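Local structure of putative oxidoreductase (Salmonella enterica subsp. enterica serovar Typhimurium, 3NX4) at residues L39-A44 with D308-N313; A121-T126 with R318-I323; P206-L211 with L224-A229. The protein binds NADP and probably works as an NADPH-dependent acryloyl-CoA reductase of the medium-chain dehydrogenase/reductase family. All blocks are in the same frame, centred on the assembly; numbering follows the deposited sequence.

Contact 1 (L39-A44 with D308-N313). With NAP (NADP nicotinamide-adenine-dinucleotide phosphate), chain C.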
loop_
_atom_site.group_PDB
_atom_site.type_symbol
_atom_site.label_atom_id
_atom_site.label_comp_id
_atom_site.label_asym_id
_atom_site.label_seq_id
_atom_site.Cartn_x
_atom_site.Cartn_y
_atom_site.Cartn_z
ATOM N N LEU A 39 2.800 -17.607 23.013
ATOM C CA LEU A 39 3.778 -17.901 21.983
ATOM C C LEU A 39 3.266 -17.392 20.650
ATOM O O LEU A 39 2.225 -17.841 20.168
ATOM C CB LEU A 39 4.028 -19.402 21.871
ATOM C CG LEU A 39 4.641 -20.073 23.094
ATOM C CD1 LEU A 39 4.881 -21.566 22.816
ATOM C CD2 LEU A 39 5.933 -19.372 23.478
ATOM N N ASN A 40 4.008 -16.460 20.062
ATOM C CA ASN A 40 3.731 -15.977 18.718
ATOM C C ASN A 40 4.700 -16.613 17.741
ATOM O O ASN A 40 5.684 -17.228 18.141
ATOM C CB ASN A 40 3.893 -14.454 18.663
ATOM C CG ASN A 40 2.924 -13.738 19.573
ATOM O OD1 ASN A 40 1.802 -13.427 19.167
ATOM N ND2 ASN A 40 3.347 -13.473 20.819
ATOM N N TYR A 41 4.428 -16.452 16.453
ATOM C CA TYR A 41 5.335 -16.948 15.431
ATOM C C TYR A 41 6.747 -16.430 15.695
ATOM O O TYR A 41 7.722 -17.176 15.599
ATOM C CB TYR A 41 4.851 -16.530 14.034
ATOM C CG TYR A 41 5.601 -17.194 12.905
ATOM C CD1 TYR A 41 6.610 -16.521 12.222
ATOM C CD2 TYR A 41 5.315 -18.504 12.531
ATOM C CE1 TYR A 41 7.302 -17.128 11.192
ATOM C CE2 TYR A 41 6.004 -19.120 11.499
ATOM C CZ TYR A 41 6.998 -18.430 10.836
ATOM O OH TYR A 41 7.687 -19.041 9.813
ATOM N N LYS A 42 6.861 -15.151 16.044
ATOM C CA LYS A 42 8.180 -14.580 16.282
ATOM C C LYS A 42 8.869 -15.241 17.483
ATOM O O LYS A 42 10.073 -15.486 17.449
ATOM C CB LYS A 42 8.117 -13.054 16.447
ATOM C CG LYS A 42 9.466 -12.383 16.195
ATOM C CD LYS A 42 9.553 -10.978 16.768
ATOM C CE LYS A 42 8.583 -10.038 16.103
ATOM N NZ LYS A 42 8.825 -8.625 16.526
ATOM N N ASP A 43 8.105 -15.531 18.536
ATOM C CA ASP A 43 8.642 -16.243 19.695
ATOM C C ASP A 43 9.122 -17.642 19.288
ATOM O O ASP A 43 10.139 -18.127 19.782
ATOM C CB ASP A 43 7.588 -16.391 20.799
ATOM C CG ASP A 43 7.114 -15.070 21.354
ATOM O OD1 ASP A 43 7.967 -14.213 21.682
ATOM O OD2 ASP A 43 5.879 -14.894 21.476
ATOM N N ALA A 44 8.371 -18.298 18.404
ATOM C CA ALA A 44 8.731 -19.642 17.954
ATOM C C ALA A 44 10.033 -19.616 17.148
ATOM O O ALA A 44 10.883 -20.489 17.304
ATOM C CB ALA A 44 7.586 -20.281 17.147
ATOM N N ASP A 308 8.278 -25.602 18.393
ATOM C CA ASP A 308 8.520 -26.510 17.276
ATOM C C ASP A 308 7.246 -26.732 16.479
ATOM O O ASP A 308 7.244 -26.620 15.254
ATOM C CB ASP A 308 9.074 -27.843 17.762
ATOM C CG ASP A 308 10.544 -27.766 18.105
ATOM O OD1 ASP A 308 11.228 -26.869 17.569
ATOM O OD2 ASP A 308 11.017 -28.604 18.905
ATOM N N ALA A 309 6.162 -27.048 17.175
ATOM C CA ALA A 309 4.879 -27.266 16.515
ATOM C C ALA A 309 4.471 -26.047 15.681
ATOM O O ALA A 309 4.022 -26.178 14.546
ATOM C CB ALA A 309 3.812 -27.606 17.538
ATOM N N ILE A 310 4.633 -24.852 16.239
ATOM C CA ILE A 310 4.286 -23.638 15.510
ATOM C C ILE A 310 5.066 -23.532 14.211
ATOM O O ILE A 310 4.497 -23.269 13.151
ATOM C CB ILE A 310 4.551 -22.380 16.371
ATOM C CG1 ILE A 310 3.578 -22.334 17.547
ATOM C CG2 ILE A 310 4.458 -21.112 15.532
ATOM C CD1 ILE A 310 3.971 -21.341 18.610
ATOM N N ILE A 311 6.378 -23.725 14.291
ATOM C CA ILE A 311 7.223 -23.599 13.110
ATOM C C ILE A 311 6.881 -24.677 12.076
ATOM O O ILE A 311 7.005 -24.463 10.873
ATOM C CB ILE A 311 8.723 -23.659 13.476
ATOM C CG1 ILE A 311 9.096 -22.481 14.381
ATOM C CG2 ILE A 311 9.583 -23.627 12.221
ATOM C CD1 ILE A 311 8.809 -21.127 13.763
ATOM N N ASN A 312 6.430 -25.827 12.559
ATOM C CA ASN A 312 6.052 -26.939 11.683
ATOM C C ASN A 312 4.609 -26.855 11.204
ATOM O O ASN A 312 4.113 -27.759 10.541
ATOM C CB ASN A 312 6.277 -28.276 12.388
ATOM C CG ASN A 312 7.745 -28.585 12.600
ATOM O OD1 ASN A 312 8.587 -28.223 11.777
ATOM N ND2 ASN A 312 8.061 -29.257 13.706
ATOM N N ASN A 313 3.935 -25.766 11.553
ATOM C CA ASN A 313 2.547 -25.587 11.169
ATOM C C ASN A 313 1.692 -26.754 11.644
ATOM O O ASN A 313 0.905 -27.312 10.876
ATOM C CB ASN A 313 2.432 -25.414 9.651
ATOM C CG ASN A 313 1.058 -24.946 9.223
ATOM O OD1 ASN A 313 0.329 -24.340 10.003
ATOM N ND2 ASN A 313 0.693 -25.240 7.989
HETATM P PA NAP C . 0.905 -18.641 12.971
HETATM O O1A NAP C . -0.015 -18.850 14.101
HETATM O O2A NAP C . 1.991 -19.616 12.785
HETATM O O5B NAP C . 0.077 -18.454 11.617
HETATM C C5B NAP C . 0.749 -18.552 10.392
HETATM C C4B NAP C . -0.203 -19.302 9.472
HETATM O O4B NAP C . 0.302 -19.254 8.166
HETATM C C3B NAP C . -0.328 -20.782 9.840
HETATM O O3B NAP C . -1.420 -20.991 10.714
HETATM C C2B NAP C . -0.583 -21.442 8.498
HETATM O O2B NAP C . -1.972 -21.403 8.273
HETATM C C1B NAP C . 0.068 -20.491 7.508
HETATM N N9A NAP C . 1.369 -20.990 7.040
HETATM C C8A NAP C . 2.388 -21.510 7.801
HETATM N N7A NAP C . 3.415 -21.817 6.970
HETATM C C5A NAP C . 3.070 -21.488 5.708
HETATM C C6A NAP C . 3.732 -21.592 4.491
HETATM N N6A NAP C . 4.957 -22.097 4.418
HETATM N N1A NAP C . 3.105 -21.159 3.349
HETATM C C2A NAP C . 1.831 -20.635 3.409
HETATM N N3A NAP C . 1.172 -20.541 4.617
HETATM C C4A NAP C . 1.785 -20.964 5.743
HETATM O O3 NAP C . 1.614 -17.195 13.121
HETATM P PN NAP C . 1.044 -15.840 13.758
HETATM O O1N NAP C . 1.540 -15.674 15.143
HETATM O O2N NAP C . -0.415 -15.830 13.503
HETATM O O5D NAP C . 1.789 -14.792 12.788
HETATM C C5D NAP C . 1.477 -14.806 11.415
HETATM C C4D NAP C . 2.531 -14.027 10.645
HETATM O O4D NAP C . 2.451 -12.676 11.033
HETATM C C3D NAP C . 3.937 -14.489 10.988
HETATM O O3D NAP C . 4.740 -14.414 9.830
HETATM C C2D NAP C . 4.419 -13.480 12.005
HETATM O O2D NAP C . 5.814 -13.311 11.944
HETATM C C1D NAP C . 3.700 -12.237 11.521
HETATM N N1N NAP C . 3.478 -11.225 12.561
HETATM C C2N NAP C . 4.049 -9.997 12.389
HETATM C C3N NAP C . 3.864 -8.980 13.321
HETATM C C7N NAP C . 4.055 -7.569 12.836
HETATM O O7N NAP C . 4.537 -6.583 13.712
HETATM N N7N NAP C . 3.760 -7.291 11.572
HETATM C C4N NAP C . 3.078 -9.230 14.446
HETATM C C5N NAP C . 2.493 -10.494 14.610
HETATM C C6N NAP C . 2.694 -11.483 13.649
HETATM P P2B NAP C . -2.717 -22.607 7.482
HETATM O O1X NAP C . -4.193 -22.437 7.721
HETATM O O2X NAP C . -2.421 -22.501 6.005
HETATM O O3X NAP C . -2.218 -23.911 8.042
#
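The methyl group of A44 packs against two consecutive isoleucines, its CB 3.6 Å from I310 CG2 and 3.7 Å from I311 CD1. This is the tight, buried part of the contact, where helices 41-48 and 303-311 meet: alanine lets the helices come close, and the branched isoleucines supply the apolar surface against it. With chi1 of I310 at -68°, CG2 lies opposite the backbone N and against A44, while the CG1 branch runs to L39, I310 CD1 lying 3.8 Å from L39 CB. The Y41 side chain crosses that of I311 at about a right angle, and its CE2 lies 4.1 Å from I311 CD1.

Y41 also borders the cofactor. Its backbone N donates to the pyrophosphate oxygen O1N of NADP at 3.3 Å, and its ring carbon CD1 lies 3.3 Å from the ribose oxygen O2D. Toward I311, which is partly exposed, and the end of helix 303-311 the contact becomes looser, and D308 and N312 are exposed. The helix ends in a Schellman motif, N313 having positive phi (56°) and its N bonded back to I310 O. There N313 ND2 donates to the 2'-phosphate oxygen O3X at 3.2 Å, beside R180, which also bonds the cofactor. No hydrogen bond joins the two segments, so apolar packing couples them, while Y41 N and N313 ND2 hold the pyrophosphate and the 2'-phosphate, the group that distinguishes NADP from NAD.

Contact 2 (A121-T126 with R318-I323)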
loop_
_atom_site.group_PDB
_atom_site.type_symbol
_atom_site.label_atom_id
_atom_site.label_comp_id
_atom_site.label_asym_id
_atom_site.label_seq_id
_atom_site.Cartn_x
_atom_site.Cartn_y
_atom_site.Cartn_z
ATOM N N ALA A 121 -6.035 -11.167 27.853
ATOM C CA ALA A 121 -5.117 -10.219 27.237
ATOM C C ALA A 121 -4.015 -10.965 26.500
ATOM O O ALA A 121 -3.517 -10.505 25.471
ATOM C CB ALA A 121 -4.512 -9.282 28.304
HETATM N N MSE A 122 -3.636 -12.120 27.033
HETATM C CA MSE A 122 -2.550 -12.910 26.457
HETATM C C MSE A 122 -3.043 -13.933 25.423
HETATM O O MSE A 122 -2.303 -14.301 24.512
HETATM C CB MSE A 122 -1.727 -13.587 27.555
HETATM C CG MSE A 122 -0.855 -12.590 28.340
HETATM SE SE MSE A 122 0.430 -11.761 27.142
HETATM C CE MSE A 122 -0.420 -10.008 26.906
ATOM N N ILE A 123 -4.282 -14.381 25.555
ATOM C CA ILE A 123 -4.890 -15.132 24.456
ATOM C C ILE A 123 -4.858 -14.247 23.207
ATOM O O ILE A 123 -4.580 -14.717 22.103
ATOM C CB ILE A 123 -6.321 -15.596 24.783
ATOM C CG1 ILE A 123 -6.283 -16.631 25.925
ATOM C CG2 ILE A 123 -7.003 -16.195 23.515
ATOM C CD1 ILE A 123 -7.640 -17.117 26.370
ATOM N N ILE A 124 -5.110 -12.954 23.394
ATOM C CA ILE A 124 -4.959 -11.993 22.302
ATOM C C ILE A 124 -3.486 -11.857 21.923
ATOM O O ILE A 124 -3.090 -12.219 20.808
ATOM C CB ILE A 124 -5.548 -10.625 22.676
ATOM C CG1 ILE A 124 -7.061 -10.749 22.881
ATOM C CG2 ILE A 124 -5.231 -9.571 21.591
ATOM C CD1 ILE A 124 -7.667 -9.539 23.587
ATOM N N GLY A 125 -2.673 -11.347 22.847
ATOM C CA GLY A 125 -1.240 -11.234 22.631
ATOM C C GLY A 125 -0.878 -10.377 21.421
ATOM O O GLY A 125 -1.701 -9.628 20.909
ATOM N N THR A 126 0.359 -10.503 20.958
ATOM C CA THR A 126 0.789 -9.789 19.765
ATOM C C THR A 126 -0.039 -10.174 18.531
ATOM O O THR A 126 -0.359 -9.326 17.717
ATOM C CB THR A 126 2.290 -10.013 19.487
ATOM O OG1 THR A 126 3.056 -9.242 20.414
ATOM C CG2 THR A 126 2.656 -9.559 18.086
ATOM N N ARG A 318 -4.349 -19.855 19.163
ATOM C CA ARG A 318 -3.378 -19.112 19.959
ATOM C C ARG A 318 -2.798 -19.963 21.093
ATOM O O ARG A 318 -3.522 -20.710 21.750
ATOM C CB ARG A 318 -4.053 -17.869 20.531
ATOM C CG ARG A 318 -4.403 -16.818 19.463
ATOM C CD ARG A 318 -3.188 -15.975 19.107
ATOM N NE ARG A 318 -2.655 -15.319 20.307
ATOM C CZ ARG A 318 -1.381 -15.356 20.678
ATOM N NH1 ARG A 318 -0.488 -15.982 19.927
ATOM N NH2 ARG A 318 -0.996 -14.751 21.794
ATOM N N THR A 319 -1.493 -19.856 21.310
ATOM C CA THR A 319 -0.849 -20.602 22.385
ATOM C C THR A 319 -0.653 -19.700 23.594
ATOM O O THR A 319 0.103 -18.729 23.540
ATOM C CB THR A 319 0.514 -21.178 21.951
ATOM O OG1 THR A 319 0.327 -22.070 20.849
ATOM C CG2 THR A 319 1.167 -21.944 23.102
ATOM N N LEU A 320 -1.349 -20.037 24.676
ATOM C CA LEU A 320 -1.344 -19.265 25.909
ATOM C C LEU A 320 -0.436 -19.941 26.934
ATOM O O LEU A 320 -0.520 -21.153 27.151
ATOM C CB LEU A 320 -2.770 -19.167 26.464
ATOM C CG LEU A 320 -2.920 -18.599 27.883
ATOM C CD1 LEU A 320 -2.650 -17.082 27.896
ATOM C CD2 LEU A 320 -4.300 -18.915 28.450
ATOM N N VAL A 321 0.435 -19.161 27.562
ATOM C CA VAL A 321 1.383 -19.719 28.514
ATOM C C VAL A 321 1.062 -19.277 29.938
ATOM O O VAL A 321 1.100 -18.103 30.253
ATOM C CB VAL A 321 2.835 -19.365 28.141
ATOM C CG1 VAL A 321 3.800 -20.004 29.123
ATOM C CG2 VAL A 321 3.133 -19.829 26.708
ATOM N N LYS A 322 0.712 -20.237 30.788
ATOM C CA LYS A 322 0.438 -19.931 32.179
ATOM C C LYS A 322 1.774 -19.872 32.908
ATOM O O LYS A 322 2.515 -20.856 32.933
ATOM C CB LYS A 322 -0.467 -21.000 32.806
ATOM C CG LYS A 322 -0.845 -20.708 34.263
ATOM C CD LYS A 322 -1.799 -21.767 34.796
ATOM C CE LYS A 322 -2.231 -21.473 36.224
ATOM N NZ LYS A 322 -2.896 -20.145 36.352
ATOM N N ILE A 323 2.084 -18.714 33.477
ATOM C CA ILE A 323 3.363 -18.499 34.132
ATOM C C ILE A 323 3.180 -18.591 35.640
ATOM O O ILE A 323 3.986 -19.209 36.331
ATOM C CB ILE A 323 3.958 -17.134 33.771
ATOM C CG1 ILE A 323 4.281 -17.061 32.271
ATOM C CG2 ILE A 323 5.205 -16.860 34.606
ATOM C CD1 ILE A 323 5.447 -17.938 31.857
#
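R318, at the start of strand 318-322, reaches across to helix 118-140 and grips successive carbonyls of its backbone. Its NE donates to I123 O at 2.7 Å. Its NH2 donates to M122 O at 3.0 Å, nearly in line with that C=O bond. Bends at chi2 (-81°) and chi3 (-58°) fold the chain back, laying its aliphatic part over I123 O and bringing the guanidinium edge to both carbonyls, each somewhat tilted from its plane. I124 O is also close, 3.2 Å from R318 NE. G125 has positive phi, and a CB there would collide with R318 NH2, so glycine suits both the backbone and the space beside the arginine. Arginine fits this buried place because its several N-H groups can serve many acceptors: S38 OG takes a further bond from NH2, and L39 O a weak one from NH1.

T319 points away from the helix, and its side chain touches L39 of strand 30-39. L320 then faces the helix again, as alternation along a strand requires. Its two methyls divide the work: L320 CD1 lies 3.6 Å from CB of M122, a selenomethionine, and L320 CD2 3.9 Å from I123 CG1. W36 of strand 30-39 touches both M122 and L320. The strand pairs with strands 30-39 and 295-299. A long helix packed on a strand of a mixed sheet close to NADP is consistent with the catalytic domain, built on a GroES-like fold, of medium-chain dehydrogenases/reductases.

Contact 3 (P206-L211 with L224-A229)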
loop_
_atom_site.group_PDB
_atom_site.type_symbol
_atom_site.label_atom_id
_atom_site.label_comp_id
_atom_site.label_asym_id
_atom_site.label_seq_id
_atom_site.Cartn_x
_atom_site.Cartn_y
_atom_site.Cartn_z
ATOM N N PRO A 206 -0.471 -11.038 -13.615
ATOM C CA PRO A 206 -0.349 -9.743 -12.936
ATOM C C PRO A 206 -1.700 -9.252 -12.446
ATOM O O PRO A 206 -1.772 -8.647 -11.370
ATOM C CB PRO A 206 0.213 -8.829 -14.027
ATOM C CG PRO A 206 1.004 -9.779 -14.905
ATOM C CD PRO A 206 0.167 -11.025 -14.946
ATOM N N LEU A 207 -2.742 -9.505 -13.235
ATOM C CA LEU A 207 -4.120 -9.208 -12.846
ATOM C C LEU A 207 -4.981 -10.460 -13.006
ATOM O O LEU A 207 -4.962 -11.103 -14.058
ATOM C CB LEU A 207 -4.699 -8.071 -13.707
ATOM C CG LEU A 207 -4.146 -6.657 -13.496
ATOM C CD1 LEU A 207 -4.857 -5.683 -14.425
ATOM C CD2 LEU A 207 -4.276 -6.207 -12.029
ATOM N N GLU A 208 -5.725 -10.799 -11.956
ATOM C CA GLU A 208 -6.677 -11.910 -11.972
ATOM C C GLU A 208 -8.082 -11.326 -11.861
ATOM O O GLU A 208 -8.248 -10.108 -11.793
ATOM C CB GLU A 208 -6.429 -12.837 -10.781
ATOM C CG GLU A 208 -5.057 -13.513 -10.764
ATOM C CD GLU A 208 -5.008 -14.742 -11.646
ATOM O OE1 GLU A 208 -6.061 -15.096 -12.217
ATOM O OE2 GLU A 208 -3.922 -15.350 -11.771
ATOM N N LYS A 209 -9.098 -12.180 -11.815
ATOM C CA LYS A 209 -10.448 -11.664 -11.634
ATOM C C LYS A 209 -10.552 -10.985 -10.272
ATOM O O LYS A 209 -9.923 -11.418 -9.306
ATOM C CB LYS A 209 -11.509 -12.760 -11.761
ATOM C CG LYS A 209 -12.925 -12.225 -11.568
ATOM C CD LYS A 209 -13.989 -13.143 -12.146
ATOM C CE LYS A 209 -14.233 -14.358 -11.274
ATOM N NZ LYS A 209 -15.437 -15.093 -11.746
ATOM N N GLN A 210 -11.321 -9.905 -10.216
ATOM C CA GLN A 210 -11.487 -9.141 -8.986
ATOM C C GLN A 210 -12.389 -9.879 -8.031
ATOM O O GLN A 210 -13.557 -10.096 -8.344
ATOM C CB GLN A 210 -12.089 -7.767 -9.297
ATOM C CG GLN A 210 -11.162 -6.882 -10.115
ATOM C CD GLN A 210 -11.803 -5.555 -10.506
ATOM O OE1 GLN A 210 -12.226 -4.774 -9.656
ATOM N NE2 GLN A 210 -11.896 -5.314 -11.799
ATOM N N LEU A 211 -11.847 -10.246 -6.868
ATOM C CA LEU A 211 -12.585 -11.021 -5.865
ATOM C C LEU A 211 -12.817 -10.319 -4.520
ATOM O O LEU A 211 -13.872 -10.507 -3.903
ATOM C CB LEU A 211 -11.881 -12.358 -5.574
ATOM C CG LEU A 211 -11.527 -13.239 -6.779
ATOM C CD1 LEU A 211 -10.746 -14.473 -6.323
ATOM C CD2 LEU A 211 -12.786 -13.622 -7.548
ATOM N N LEU A 224 0.457 -13.725 -1.115
ATOM C CA LEU A 224 0.209 -12.296 -1.086
ATOM C C LEU A 224 0.191 -11.744 -2.495
ATOM O O LEU A 224 -0.645 -10.922 -2.826
ATOM C CB LEU A 224 1.262 -11.582 -0.253
ATOM C CG LEU A 224 1.249 -10.058 -0.276
ATOM C CD1 LEU A 224 -0.117 -9.529 0.073
ATOM C CD2 LEU A 224 2.305 -9.509 0.654
ATOM N N ALA A 225 1.112 -12.214 -3.330
ATOM C CA ALA A 225 1.171 -11.744 -4.710
ATOM C C ALA A 225 -0.135 -12.033 -5.446
ATOM O O ALA A 225 -0.633 -11.190 -6.183
ATOM C CB ALA A 225 2.343 -12.368 -5.436
ATOM N N LYS A 226 -0.700 -13.220 -5.235
ATOM C CA LYS A 226 -1.937 -13.569 -5.928
ATOM C C LYS A 226 -3.142 -12.836 -5.348
ATOM O O LYS A 226 -4.028 -12.401 -6.081
ATOM C CB LYS A 226 -2.187 -15.076 -5.924
ATOM C CG LYS A 226 -3.382 -15.446 -6.799
ATOM C CD LYS A 226 -3.244 -16.824 -7.413
ATOM C CE LYS A 226 -4.470 -17.160 -8.238
ATOM N NZ LYS A 226 -4.512 -18.596 -8.568
ATOM N N VAL A 227 -3.181 -12.716 -4.027
ATOM C CA VAL A 227 -4.199 -11.884 -3.381
ATOM C C VAL A 227 -4.189 -10.466 -3.957
ATOM O O VAL A 227 -5.242 -9.918 -4.275
ATOM C CB VAL A 227 -4.052 -11.885 -1.849
ATOM C CG1 VAL A 227 -4.927 -10.803 -1.212
ATOM C CG2 VAL A 227 -4.431 -13.285 -1.293
ATOM N N LEU A 228 -3.006 -9.878 -4.108
ATOM C CA LEU A 228 -2.926 -8.561 -4.750
ATOM C C LEU A 228 -3.533 -8.558 -6.151
ATOM O O LEU A 228 -4.216 -7.606 -6.516
ATOM C CB LEU A 228 -1.489 -8.043 -4.812
ATOM C CG LEU A 228 -0.884 -7.602 -3.480
ATOM C CD1 LEU A 228 0.626 -7.510 -3.618
ATOM C CD2 LEU A 228 -1.483 -6.276 -3.038
ATOM N N ALA A 229 -3.287 -9.615 -6.925
ATOM C CA ALA A 229 -3.805 -9.715 -8.296
ATOM C C ALA A 229 -5.330 -9.893 -8.356
ATOM O O ALA A 229 -5.951 -9.683 -9.409
ATOM C CB ALA A 229 -3.096 -10.861 -9.065
#
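This is a surface contact in the Rossmann-type nucleotide-binding domain, where the loop preceding strand 212-217 lies against the C-terminal turn of helix 221-229. One backbone hydrogen bond joins the two: E208 N donates to A229 O at 2.8 Å, with an N-H...O angle of 159°, approaching from above the carbonyl plane. The small A229 side chain suits the close fit, its CB packing 3.5 Å from P206 O and 3.7 Å from E208 CG.

From this point the E208 side chain bends at chi2 (-82°) and passes obliquely alongside the extended K226. The closest approach is between E208 OE2 and the aliphatic K226 CE, 4.0 Å apart; the charged atoms, OE2 and NZ, stay 4.6 Å apart, beyond a salt bridge. Each has another strong partner: E208 OE2 accepts from R205 N, and K226 NZ donates to the carbonyls of E200 and E203. On its outer side P206 packs against F246 of the second subunit. The loop is thus probably held at the helix end mainly by the backbone bond and the packing on A229, the E208–K226 pair adding at most a modest attraction.

Overall arrangement
Contacts 1 and 2 are neighbours, their centres 13 Å apart, and they touch directly: L39 N lies 3.0 Å from T319 O in a probable strand-to-strand hydrogen bond, and N40 OD1 packs 3.5 Å from T126 CB. Helix 303-311 is followed in the chain by strand 318-322, and both contacts border the NADP site; Y41 and N313 bond the cofactor, and T126 touches it. Contact 3 lies apart in the nucleotide-binding domain, its centre 28 Å from that of contact 1 and 34 Å from that of contact 2. Along the sequence it is nested within the loops the other two close, and the side chain of L207 remains about 11 Å from a bound NADP.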